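Local coordinates for peptidyl tryptophan dihydroxylase (PDB 7CTQ), which is an FAD-dependent monooxygenase essential for tryptophylquinone cofactor biogenesis, probably dihydroxylating a peptidyl tryptophan of quinohemoprotein amine dehydrogenase, at residues V358-R363 against E373-V378; V392-A397 against R420-W425; W196-D201 against A216-D221. One frame throughout, in Å; residues are numbered along the deposited sequence.

Contacts 1 and 2 lie next to each other, with centres about 13 Å apart, in the C-terminal part of the chain; contact 3 is on the other side of the chain's centre, its own centre about 49 and 53 Å from theirs. Val-377 joins the first two: its CG2 lies 3.6 Å from Ala-395 N and its CG1 3.7 Å from Trp-425 CH2. Contact 1 is a partly buried hairpin held by backbone bonds, with charged side chains at its surface. Contact 2 is buried and wholly apolar. Contact 3 is buried too, but there a strand of the flavin-binding part meets a helix through the carbon chains of two arginines and one guanidinium face.

Contact 1 (V358-R363 against E373-V378); sequences VRVERR and EAEVVV
Arg-359, Glu-361 and Arg-363 pair with Val-378, Val-376 and Ala-374 as the hydrogen-bonded pairs of an antiparallel beta hairpin. Each pair makes two backbone bonds, six in all; the shortest runs from Val-378 N to Arg-359 O at 2.6 Å. The strand axes come within 4.5 Å and run at 149°. In the non-hydrogen-bonded pairs, Val-360 faces Val-377 and Arg-362 faces Glu-375.

Along one strand, Arg-359, Glu-361 and Arg-363 form a salt-bridge network: Arg-359 NE meets Glu-361 OE1, while Arg-363 brings NE and NH2 side-on to OE2, both 3.0 Å away. OE2 lies in that guanidinium plane, yet both nitrogens approach it from above the carboxylate plane. On the other face, a water accepts from Arg-362 NE and donates to Glu-375 OE1, whereas Glu-375 OE2 pairs with Arg-399. The Glu-373 carboxylate lies across the CG-CD part of Arg-362, OE1 3.3 Å from CD, without a salt bridge, its plane 80° from the guanidinium.

Packing contacts follow. Arg-363 CG, anti to its carbonyl carbon (chi1 -61°), lies 3.6 Å from Val-376 CG2. A bend at chi2 turns the guanidinium back to Glu-361 and under Val-378 CG2, which sits over its centre, 3.6 Å above the plane, and ties the network to the second strand. Near the hairpin's open end, the apolar CG1 methyls of Val-358 and Val-377 press together at 3.4 Å, tighter than usual.

Helix 395-402 packs on the face carrying Val-360, Glu-375 and Val-377, touching them through Ala-395 and Val-398, while Trp-387 lies against Ala-374 and Val-376 on the opposite face.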
loop_
_atom_site.group_PDB
_atom_site.type_symbol
_atom_site.label_atom_id
_atom_site.label_comp_id
_atom_site.label_asym_id
_atom_site.label_seq_id
_atom_site.Cartn_x
_atom_site.Cartn_y
_atom_site.Cartn_z
ATOM N N VAL A 358 10.108 17.505 22.223
ATOM C CA VAL A 358 9.145 18.118 21.309
ATOM C C VAL A 358 9.745 19.379 20.699
ATOM O O VAL A 358 10.386 20.183 21.390
ATOM C CB VAL A 358 7.839 18.434 22.060
ATOM C CG1 VAL A 358 6.993 19.379 21.271
ATOM C CG2 VAL A 358 7.073 17.144 22.401
ATOM N N ARG A 359 9.542 19.568 19.394
ATOM C CA ARG A 359 10.148 20.697 18.704
ATOM C C ARG A 359 9.113 21.424 17.859
ATOM O O ARG A 359 8.280 20.792 17.200
ATOM C CB ARG A 359 11.324 20.237 17.815
ATOM C CG ARG A 359 12.550 19.759 18.597
ATOM C CD ARG A 359 13.735 19.453 17.678
ATOM N NE ARG A 359 14.121 20.600 16.857
ATOM C CZ ARG A 359 15.128 21.431 17.122
ATOM N NH1 ARG A 359 15.878 21.264 18.201
ATOM N NH2 ARG A 359 15.381 22.438 16.299
ATOM N N VAL A 360 9.181 22.754 17.875
ATOM C CA VAL A 360 8.438 23.582 16.929
ATOM C C VAL A 360 9.318 23.774 15.700
ATOM O O VAL A 360 10.445 24.276 15.802
ATOM C CB VAL A 360 8.052 24.935 17.539
ATOM C CG1 VAL A 360 7.481 25.816 16.467
ATOM C CG2 VAL A 360 7.049 24.756 18.689
ATOM N N GLU A 361 8.817 23.360 14.544
ATOM C CA GLU A 361 9.556 23.455 13.297
ATOM C C GLU A 361 8.593 23.810 12.176
ATOM O O GLU A 361 7.402 23.492 12.233
ATOM C CB GLU A 361 10.290 22.133 12.955
ATOM C CG GLU A 361 11.479 21.820 13.855
ATOM C CD GLU A 361 12.264 20.594 13.400
ATOM O OE1 GLU A 361 12.868 19.928 14.262
ATOM O OE2 GLU A 361 12.281 20.292 12.188
ATOM N N ARG A 362 9.129 24.475 11.155
ATOM C CA ARG A 362 8.385 24.760 9.935
ATOM C C ARG A 362 8.426 23.526 9.030
ATOM O O ARG A 362 9.505 23.065 8.650
ATOM C CB ARG A 362 8.988 25.984 9.239
ATOM C CG ARG A 362 8.024 26.778 8.382
ATOM C CD ARG A 362 8.699 28.038 7.838
ATOM N NE ARG A 362 9.531 28.648 8.864
ATOM C CZ ARG A 362 10.848 28.821 8.782
ATOM N NH1 ARG A 362 11.519 28.435 7.705
ATOM N NH2 ARG A 362 11.492 29.385 9.796
ATOM N N ARG A 363 7.263 22.985 8.700
ATOM C CA ARG A 363 7.159 21.717 7.997
ATOM C C ARG A 363 6.044 21.824 6.975
ATOM O O ARG A 363 5.198 22.720 7.070
ATOM C CB ARG A 363 6.870 20.553 8.961
ATOM C CG ARG A 363 7.949 20.322 10.018
ATOM C CD ARG A 363 9.227 19.758 9.409
ATOM N NE ARG A 363 10.141 19.254 10.442
ATOM C CZ ARG A 363 10.124 17.996 10.881
ATOM N NH1 ARG A 363 9.238 17.141 10.378
ATOM N NH2 ARG A 363 10.983 17.590 11.811
ATOM N N GLU A 373 3.424 25.535 3.966
ATOM C CA GLU A 373 4.398 25.354 5.018
ATOM C C GLU A 373 3.880 26.115 6.227
ATOM O O GLU A 373 3.308 27.199 6.079
ATOM C CB GLU A 373 5.765 25.876 4.570
ATOM C CG GLU A 373 6.931 25.376 5.363
ATOM C CD GLU A 373 8.210 26.132 5.025
ATOM O OE1 GLU A 373 8.117 27.339 4.709
ATOM O OE2 GLU A 373 9.302 25.522 5.078
ATOM N N ALA A 374 4.043 25.540 7.416
ATOM C CA ALA A 374 3.598 26.220 8.622
ATOM C C ALA A 374 4.416 25.710 9.786
ATOM O O ALA A 374 5.012 24.633 9.722
ATOM C CB ALA A 374 2.097 26.008 8.887
ATOM N N GLU A 375 4.469 26.516 10.842
ATOM C CA GLU A 375 5.031 26.055 12.103
ATOM C C GLU A 375 4.122 24.969 12.661
ATOM O O GLU A 375 2.924 25.191 12.855
ATOM C CB GLU A 375 5.172 27.212 13.090
ATOM C CG GLU A 375 6.324 28.158 12.754
ATOM C CD GLU A 375 6.887 28.862 13.983
ATOM O OE1 GLU A 375 7.956 29.495 13.861
ATOM O OE2 GLU A 375 6.261 28.788 15.069
ATOM N N VAL A 376 4.676 23.780 12.867
ATOM C CA VAL A 376 3.935 22.665 13.436
ATOM C C VAL A 376 4.716 22.195 14.646
ATOM O O VAL A 376 5.838 22.636 14.893
ATOM C CB VAL A 376 3.730 21.511 12.429
ATOM C CG1 VAL A 376 3.028 22.027 11.165
ATOM C CG2 VAL A 376 5.073 20.898 12.071
ATOM N N VAL A 377 4.114 21.296 15.412
ATOM C CA VAL A 377 4.757 20.751 16.605
ATOM C C VAL A 377 5.180 19.317 16.304
ATOM O O VAL A 377 4.334 18.469 16.011
ATOM C CB VAL A 377 3.833 20.819 17.822
ATOM C CG1 VAL A 377 4.547 20.213 19.034
ATOM C CG2 VAL A 377 3.423 22.278 18.075
ATOM N N VAL A 378 6.499 19.062 16.335
ATOM C CA VAL A 378 7.065 17.752 16.034
ATOM C C VAL A 378 7.229 16.999 17.347
ATOM O O VAL A 378 7.803 17.528 18.305
ATOM C CB VAL A 378 8.411 17.883 15.304
ATOM C CG1 VAL A 378 9.111 16.511 15.152
ATOM C CG2 VAL A 378 8.206 18.544 13.928
HETATM O O HOH W 1 8.685 30.255 10.950
#

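Contact 2 (V392-A397 against R420-W425); sequences VELAPA and RMVRRW
Leu-394 and Trp-425 meet where residues 392-394 pack against helix 416-428, a wholly apolar contact within a C-terminal part built of two antiparallel hairpins and short helices. Leu-394 has the largest share buried here. With its CG anti to the carbonyl carbon (chi1 -58°), it reaches toward the helix and divides its methyls: CD1 goes to the indole, and CD2 to Val-422 CG2 at 4.4 Å, a looser touch.

Val-422, one turn before Trp-425, presents that same CG2 to a second partner, Val-392 CG1, 4.1 Å away. Val-422 CG2 thus touches both Val-392 and Leu-394. Val-392 puts its other methyl, CG2, 3.7 Å from Met-421 CE; the methionine bends at chi3 (53°), and it and the valine lie alongside, running opposite ways.

Around this group, Leu-389 touches Leu-394, Met-421 and Trp-425, and Val-377 of the neighbouring hairpin touches Leu-394 and Trp-425. The indole interaction is a CH-pi contact made squarely over the face: Leu-394 CD1 stands 3.6 Å from the centroid of the six-membered ring of Trp-425, just 9° off its normal.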
loop_
_atom_site.group_PDB
_atom_site.type_symbol
_atom_site.label_atom_id
_atom_site.label_comp_id
_atom_site.label_asym_id
_atom_site.label_seq_id
_atom_site.Cartn_x
_atom_site.Cartn_y
_atom_site.Cartn_z
ATOM N N VAL A 392 -7.258 25.020 15.903
ATOM C CA VAL A 392 -6.391 25.608 16.917
ATOM C C VAL A 392 -4.958 25.217 16.587
ATOM O O VAL A 392 -4.578 24.056 16.746
ATOM C CB VAL A 392 -6.776 25.142 18.324
ATOM C CG1 VAL A 392 -5.997 25.934 19.371
ATOM C CG2 VAL A 392 -8.276 25.275 18.525
ATOM N N GLU A 393 -4.165 26.177 16.116
ATOM C CA GLU A 393 -2.760 25.909 15.852
ATOM C C GLU A 393 -2.019 25.681 17.162
ATOM O O GLU A 393 -2.197 26.426 18.128
ATOM C CB GLU A 393 -2.118 27.070 15.090
ATOM C CG GLU A 393 -2.825 27.461 13.813
ATOM C CD GLU A 393 -1.992 28.409 12.969
ATOM O OE1 GLU A 393 -1.491 27.964 11.919
ATOM O OE2 GLU A 393 -1.826 29.588 13.360
ATOM N N LEU A 394 -1.158 24.664 17.178
ATOM C CA LEU A 394 -0.455 24.269 18.394
ATOM C C LEU A 394 0.904 24.932 18.571
ATOM O O LEU A 394 1.359 25.089 19.710
ATOM C CB LEU A 394 -0.267 22.753 18.408
ATOM C CG LEU A 394 -1.543 21.930 18.328
ATOM C CD1 LEU A 394 -1.162 20.463 18.166
ATOM C CD2 LEU A 394 -2.397 22.138 19.566
ATOM N N ALA A 395 1.589 25.290 17.486
ATOM C CA ALA A 395 2.928 25.857 17.640
ATOM C C ALA A 395 2.968 27.106 18.517
ATOM O O ALA A 395 3.911 27.224 19.324
ATOM C CB ALA A 395 3.537 26.150 16.259
ATOM N N PRO A 396 2.020 28.051 18.432
ATOM C CA PRO A 396 2.089 29.210 19.350
ATOM C C PRO A 396 2.002 28.805 20.813
ATOM O O PRO A 396 2.795 29.275 21.643
ATOM C CB PRO A 396 0.894 30.069 18.916
ATOM C CG PRO A 396 0.632 29.677 17.503
ATOM C CD PRO A 396 0.923 28.201 17.455
ATOM N N ALA A 397 1.049 27.932 21.147
ATOM C CA ALA A 397 0.939 27.442 22.515
ATOM C C ALA A 397 2.232 26.772 22.971
ATOM O O ALA A 397 2.726 27.045 24.066
ATOM C CB ALA A 397 -0.243 26.478 22.627
ATOM N N ARG A 420 -10.001 22.293 26.764
ATOM C CA ARG A 420 -9.916 20.908 27.213
ATOM C C ARG A 420 -9.335 20.020 26.123
ATOM O O ARG A 420 -8.603 19.069 26.419
ATOM C CB ARG A 420 -11.295 20.398 27.649
ATOM C CG ARG A 420 -11.798 20.985 28.976
ATOM C CD ARG A 420 -13.097 20.318 29.450
ATOM N NE ARG A 420 -14.144 20.371 28.428
ATOM C CZ ARG A 420 -15.050 21.346 28.329
ATOM N NH1 ARG A 420 -15.035 22.361 29.193
ATOM N NH2 ARG A 420 -15.965 21.313 27.363
ATOM N N MET A 421 -9.630 20.337 24.862
ATOM C CA MET A 421 -9.045 19.607 23.745
ATOM C C MET A 421 -7.529 19.766 23.720
ATOM O O MET A 421 -6.794 18.789 23.540
ATOM C CB MET A 421 -9.665 20.096 22.439
ATOM C CG MET A 421 -9.166 19.429 21.178
ATOM S SD MET A 421 -9.706 20.339 19.699
ATOM C CE MET A 421 -9.127 21.999 20.077
ATOM N N VAL A 422 -7.041 20.993 23.918
ATOM C CA VAL A 422 -5.603 21.226 23.868
ATOM C C VAL A 422 -4.907 20.540 25.037
ATOM O O VAL A 422 -3.817 19.976 24.879
ATOM C CB VAL A 422 -5.312 22.736 23.832
ATOM C CG1 VAL A 422 -3.880 23.016 24.286
ATOM C CG2 VAL A 422 -5.601 23.283 22.429
ATOM N N ARG A 423 -5.530 20.569 26.220
ATOM C CA ARG A 423 -4.949 19.921 27.396
ATOM C C ARG A 423 -4.805 18.416 27.205
ATOM O O ARG A 423 -3.815 17.818 27.644
ATOM C CB ARG A 423 -5.812 20.196 28.623
ATOM C CG ARG A 423 -5.786 21.628 29.089
ATOM C CD ARG A 423 -6.637 21.797 30.339
ATOM N NE ARG A 423 -6.459 23.121 30.933
ATOM C CZ ARG A 423 -5.508 23.435 31.810
ATOM N NH1 ARG A 423 -4.635 22.523 32.210
ATOM N NH2 ARG A 423 -5.437 24.665 32.295
ATOM N N ARG A 424 -5.806 17.782 26.600
ATOM C CA ARG A 424 -5.732 16.343 26.353
ATOM C C ARG A 424 -4.600 16.002 25.392
ATOM O O ARG A 424 -3.899 15.008 25.583
ATOM C CB ARG A 424 -7.063 15.840 25.803
ATOM C CG ARG A 424 -8.179 15.795 26.831
ATOM C CD ARG A 424 -9.328 14.943 26.325
ATOM N NE ARG A 424 -9.790 15.368 25.002
ATOM C CZ ARG A 424 -10.710 16.308 24.798
ATOM N NH1 ARG A 424 -11.264 16.931 25.835
ATOM N NH2 ARG A 424 -11.069 16.636 23.560
ATOM N N TRP A 425 -4.419 16.802 24.337
ATOM C CA TRP A 425 -3.300 16.566 23.427
ATOM C C TRP A 425 -1.969 16.671 24.164
ATOM O O TRP A 425 -1.094 15.814 24.014
ATOM C CB TRP A 425 -3.356 17.553 22.254
ATOM C CG TRP A 425 -2.365 17.259 21.171
ATOM C CD1 TRP A 425 -2.530 16.401 20.122
ATOM C CD2 TRP A 425 -1.051 17.816 21.033
ATOM N NE1 TRP A 425 -1.396 16.393 19.339
ATOM C CE2 TRP A 425 -0.478 17.254 19.876
ATOM C CE3 TRP A 425 -0.304 18.745 21.776
ATOM C CZ2 TRP A 425 0.814 17.587 19.441
ATOM C CZ3 TRP A 425 0.977 19.075 21.341
ATOM C CH2 TRP A 425 1.519 18.498 20.183
#

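Contact 3 (W196-D201 against A216-D221). With FAD (flavin-adenine dinucleotide), chain C.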
loop_
_atom_site.group_PDB
_atom_site.type_symbol
_atom_site.label_atom_id
_atom_site.label_comp_id
_atom_site.label_asym_id
_atom_site.label_seq_id
_atom_site.Cartn_x
_atom_site.Cartn_y
_atom_site.Cartn_z
ATOM N N TRP A 196 -2.412 -21.205 -4.930
ATOM C CA TRP A 196 -1.571 -21.517 -3.779
ATOM C C TRP A 196 -0.283 -20.725 -3.913
ATOM O O TRP A 196 0.353 -20.731 -4.975
ATOM C CB TRP A 196 -1.279 -23.016 -3.683
ATOM C CG TRP A 196 -0.349 -23.451 -2.571
ATOM C CD1 TRP A 196 -0.701 -23.853 -1.315
ATOM C CD2 TRP A 196 1.077 -23.578 -2.647
ATOM N NE1 TRP A 196 0.421 -24.214 -0.597
ATOM C CE2 TRP A 196 1.523 -24.058 -1.400
ATOM C CE3 TRP A 196 2.019 -23.332 -3.652
ATOM C CZ2 TRP A 196 2.869 -24.292 -1.130
ATOM C CZ3 TRP A 196 3.355 -23.563 -3.379
ATOM C CH2 TRP A 196 3.764 -24.038 -2.137
ATOM N N GLN A 197 0.093 -20.044 -2.836
ATOM C CA GLN A 197 1.201 -19.099 -2.875
ATOM C C GLN A 197 1.971 -19.215 -1.573
ATOM O O GLN A 197 1.405 -19.039 -0.490
ATOM C CB GLN A 197 0.689 -17.676 -3.103
ATOM C CG GLN A 197 1.464 -16.577 -2.418
ATOM C CD GLN A 197 0.597 -15.361 -2.178
ATOM O OE1 GLN A 197 0.072 -14.759 -3.126
ATOM N NE2 GLN A 197 0.415 -15.007 -0.904
ATOM N N VAL A 198 3.245 -19.555 -1.677
ATOM C CA VAL A 198 4.078 -19.755 -0.506
ATOM C C VAL A 198 5.114 -18.649 -0.508
ATOM O O VAL A 198 5.639 -18.271 -1.563
ATOM C CB VAL A 198 4.727 -21.150 -0.463
ATOM C CG1 VAL A 198 5.776 -21.316 -1.572
ATOM C CG2 VAL A 198 5.321 -21.404 0.910
ATOM N N THR A 199 5.357 -18.093 0.668
ATOM C CA THR A 199 6.245 -16.954 0.836
ATOM C C THR A 199 7.464 -17.425 1.609
ATOM O O THR A 199 7.332 -18.046 2.672
ATOM C CB THR A 199 5.516 -15.817 1.556
ATOM O OG1 THR A 199 4.463 -15.348 0.706
ATOM C CG2 THR A 199 6.479 -14.657 1.871
ATOM N N LEU A 200 8.638 -17.175 1.046
ATOM C CA LEU A 200 9.876 -17.734 1.557
ATOM C C LEU A 200 10.983 -16.715 1.373
ATOM O O LEU A 200 10.851 -15.758 0.604
ATOM C CB LEU A 200 10.268 -19.024 0.817
ATOM C CG LEU A 200 9.241 -20.143 0.675
ATOM C CD1 LEU A 200 9.542 -20.958 -0.571
ATOM C CD2 LEU A 200 9.268 -21.007 1.923
ATOM N N ASP A 201 12.089 -16.953 2.064
ATOM C CA ASP A 201 13.314 -16.218 1.781
ATOM C C ASP A 201 13.791 -16.535 0.369
ATOM O O ASP A 201 13.698 -17.676 -0.095
ATOM C CB ASP A 201 14.386 -16.580 2.802
ATOM C CG ASP A 201 15.236 -15.392 3.193
ATOM O OD1 ASP A 201 16.098 -14.982 2.380
ATOM O OD2 ASP A 201 15.023 -14.861 4.302
ATOM N N ALA A 216 5.526 -28.474 -6.142
ATOM C CA ALA A 216 4.744 -29.705 -6.051
ATOM C C ALA A 216 5.011 -30.425 -4.737
ATOM O O ALA A 216 4.076 -30.834 -4.039
ATOM C CB ALA A 216 5.053 -30.607 -7.250
ATOM N N ALA A 217 6.280 -30.540 -4.345
ATOM C CA ALA A 217 6.581 -31.231 -3.096
ATOM C C ALA A 217 5.994 -30.509 -1.890
ATOM O O ALA A 217 5.517 -31.157 -0.946
ATOM C CB ALA A 217 8.088 -31.410 -2.937
ATOM N N ARG A 218 6.024 -29.165 -1.890
ATOM C CA ARG A 218 5.462 -28.418 -0.763
ATOM C C ARG A 218 3.947 -28.580 -0.687
ATOM O O ARG A 218 3.392 -28.796 0.402
ATOM C CB ARG A 218 5.846 -26.935 -0.862
ATOM C CG ARG A 218 7.251 -26.646 -0.351
ATOM C CD ARG A 218 7.431 -25.168 -0.019
ATOM N NE ARG A 218 8.799 -24.864 0.375
ATOM C CZ ARG A 218 9.209 -24.726 1.633
ATOM N NH1 ARG A 218 8.361 -24.857 2.648
ATOM N NH2 ARG A 218 10.483 -24.465 1.871
ATOM N N ARG A 219 3.258 -28.482 -1.832
ATOM C CA ARG A 219 1.814 -28.707 -1.835
ATOM C C ARG A 219 1.478 -30.135 -1.429
ATOM O O ARG A 219 0.542 -30.365 -0.651
ATOM C CB ARG A 219 1.228 -28.382 -3.210
ATOM C CG ARG A 219 1.250 -26.907 -3.535
ATOM C CD ARG A 219 0.928 -26.670 -4.984
ATOM N NE ARG A 219 -0.405 -27.125 -5.272
ATOM C CZ ARG A 219 -0.801 -27.623 -6.431
ATOM N NH1 ARG A 219 0.031 -27.734 -7.457
ATOM N NH2 ARG A 219 -2.055 -28.009 -6.546
ATOM N N ALA A 220 2.248 -31.111 -1.920
ATOM C CA ALA A 220 2.005 -32.503 -1.550
ATOM C C ALA A 220 2.211 -32.754 -0.063
ATOM O O ALA A 220 1.672 -33.728 0.473
ATOM C CB ALA A 220 2.918 -33.427 -2.357
ATOM N N ASP A 221 2.972 -31.907 0.617
ATOM C CA ASP A 221 3.266 -32.121 2.020
ATOM C C ASP A 221 2.241 -31.479 2.944
ATOM O O ASP A 221 2.349 -31.633 4.165
ATOM C CB ASP A 221 4.669 -31.592 2.351
ATOM C CG ASP A 221 5.786 -32.437 1.729
ATOM O OD1 ASP A 221 5.487 -33.465 1.066
ATOM O OD2 ASP A 221 6.972 -32.061 1.897
HETATM P PA FAD C . -0.986 -2.964 -9.387
HETATM O O1A FAD C . -2.233 -3.418 -8.736
HETATM O O2A FAD C . 0.038 -4.075 -9.568
HETATM O O5B FAD C . -1.351 -2.207 -10.704
HETATM C C5B FAD C . -0.378 -1.998 -11.746
HETATM C C4B FAD C . -1.139 -1.984 -13.045
HETATM O O4B FAD C . -0.257 -1.549 -14.105
HETATM C C3B FAD C . -1.722 -3.329 -13.491
HETATM O O3B FAD C . -3.006 -3.138 -14.079
HETATM C C2B FAD C . -0.679 -3.842 -14.492
HETATM O O2B FAD C . -1.232 -4.683 -15.503
HETATM C C1B FAD C . -0.220 -2.527 -15.122
HETATM N N9A FAD C . 1.098 -2.517 -15.740
HETATM C C8A FAD C . 2.247 -3.131 -15.331
HETATM N N7A FAD C . 3.285 -2.920 -16.103
HETATM C C5A FAD C . 2.767 -2.133 -17.116
HETATM C C6A FAD C . 3.341 -1.574 -18.276
HETATM N N6A FAD C . 4.618 -1.729 -18.623
HETATM N N1A FAD C . 2.546 -0.825 -19.085
HETATM C C2A FAD C . 1.264 -0.662 -18.746
HETATM N N3A FAD C . 0.620 -1.146 -17.678
HETATM C C4A FAD C . 1.426 -1.872 -16.898
HETATM N N1 FAD C . -2.991 -7.190 -1.426
HETATM C C2 FAD C . -4.156 -7.479 -0.772
HETATM O O2 FAD C . -4.967 -6.601 -0.471
HETATM N N3 FAD C . -4.451 -8.786 -0.443
HETATM C C4 FAD C . -3.667 -9.889 -0.715
HETATM O O4 FAD C . -4.042 -11.011 -0.383
HETATM C C4X FAD C . -2.432 -9.576 -1.407
HETATM N N5 FAD C . -1.625 -10.562 -1.698
HETATM C C5X FAD C . -0.444 -10.264 -2.358
HETATM C C6 FAD C . 0.433 -11.304 -2.669
HETATM C C7 FAD C . 1.639 -11.055 -3.317
HETATM C C7M FAD C . 2.560 -12.201 -3.640
HETATM C C8 FAD C . 1.981 -9.736 -3.659
HETATM C C8M FAD C . 3.274 -9.433 -4.369
HETATM C C9 FAD C . 1.108 -8.698 -3.355
HETATM C C9A FAD C . -0.094 -8.950 -2.704
HETATM N N10 FAD C . -1.002 -7.918 -2.388
HETATM C C10 FAD C . -2.178 -8.195 -1.721
HETATM C "C1'" FAD C . -0.666 -6.524 -2.685
HETATM C "C2'" FAD C . -1.418 -5.938 -3.869
HETATM O "O2'" FAD C . -1.326 -6.783 -5.016
HETATM C "C3'" FAD C . -0.812 -4.572 -4.185
HETATM O "O3'" FAD C . -0.687 -3.862 -2.959
HETATM C "C4'" FAD C . -1.602 -3.703 -5.158
HETATM O "O4'" FAD C . -2.107 -4.474 -6.253
HETATM C "C5'" FAD C . -0.755 -2.561 -5.668
HETATM O "O5'" FAD C . -1.594 -1.668 -6.415
HETATM P P FAD C . -1.011 -0.794 -7.565
HETATM O O1P FAD C . 0.073 0.098 -6.942
HETATM O O2P FAD C . -2.102 -0.104 -8.308
HETATM O O3P FAD C . -0.283 -1.854 -8.495
#
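Strand 196-201 and helix 216-220 run nearly at right angles, at 104°, with their axes 10.3 Å apart at closest approach, so side chains alone bridge the layers. Trp-196, Val-198 and Leu-200, alternate residues of the strand, turn toward the helix. Arg-219 lays its CG over the six-membered ring of Trp-196, 3.5 Å from the centroid and 14° off the normal, a CH-pi contact. A bend at chi3 (63°) carries its guanidinium past the indole, to a cation-pi contact with Trp-165. Arg-218 brings CB within 3.8 Å of Trp-196 CH2, then extends along the strand from CG to NE. Leu-200 CD2 lies over the centre of its guanidinium, 3.6 Å above the plane, while NH2 bonds to Tyr-214 and forms a salt bridge with Asp-181.

Gln-197 points to the other side of the sheet, where its OE1 lies 3.5 Å from C6 of the flavin. One strand therefore lines the FAD pocket and carries the helix on its reverse.

No hydrogen bond crosses between strand and helix. Arg-218 uses its N-H groups outside the contact, where Asp-181 would offset its charge, and the guanidinium of the buried Arg-219 is probably stabilised in part by Trp-165.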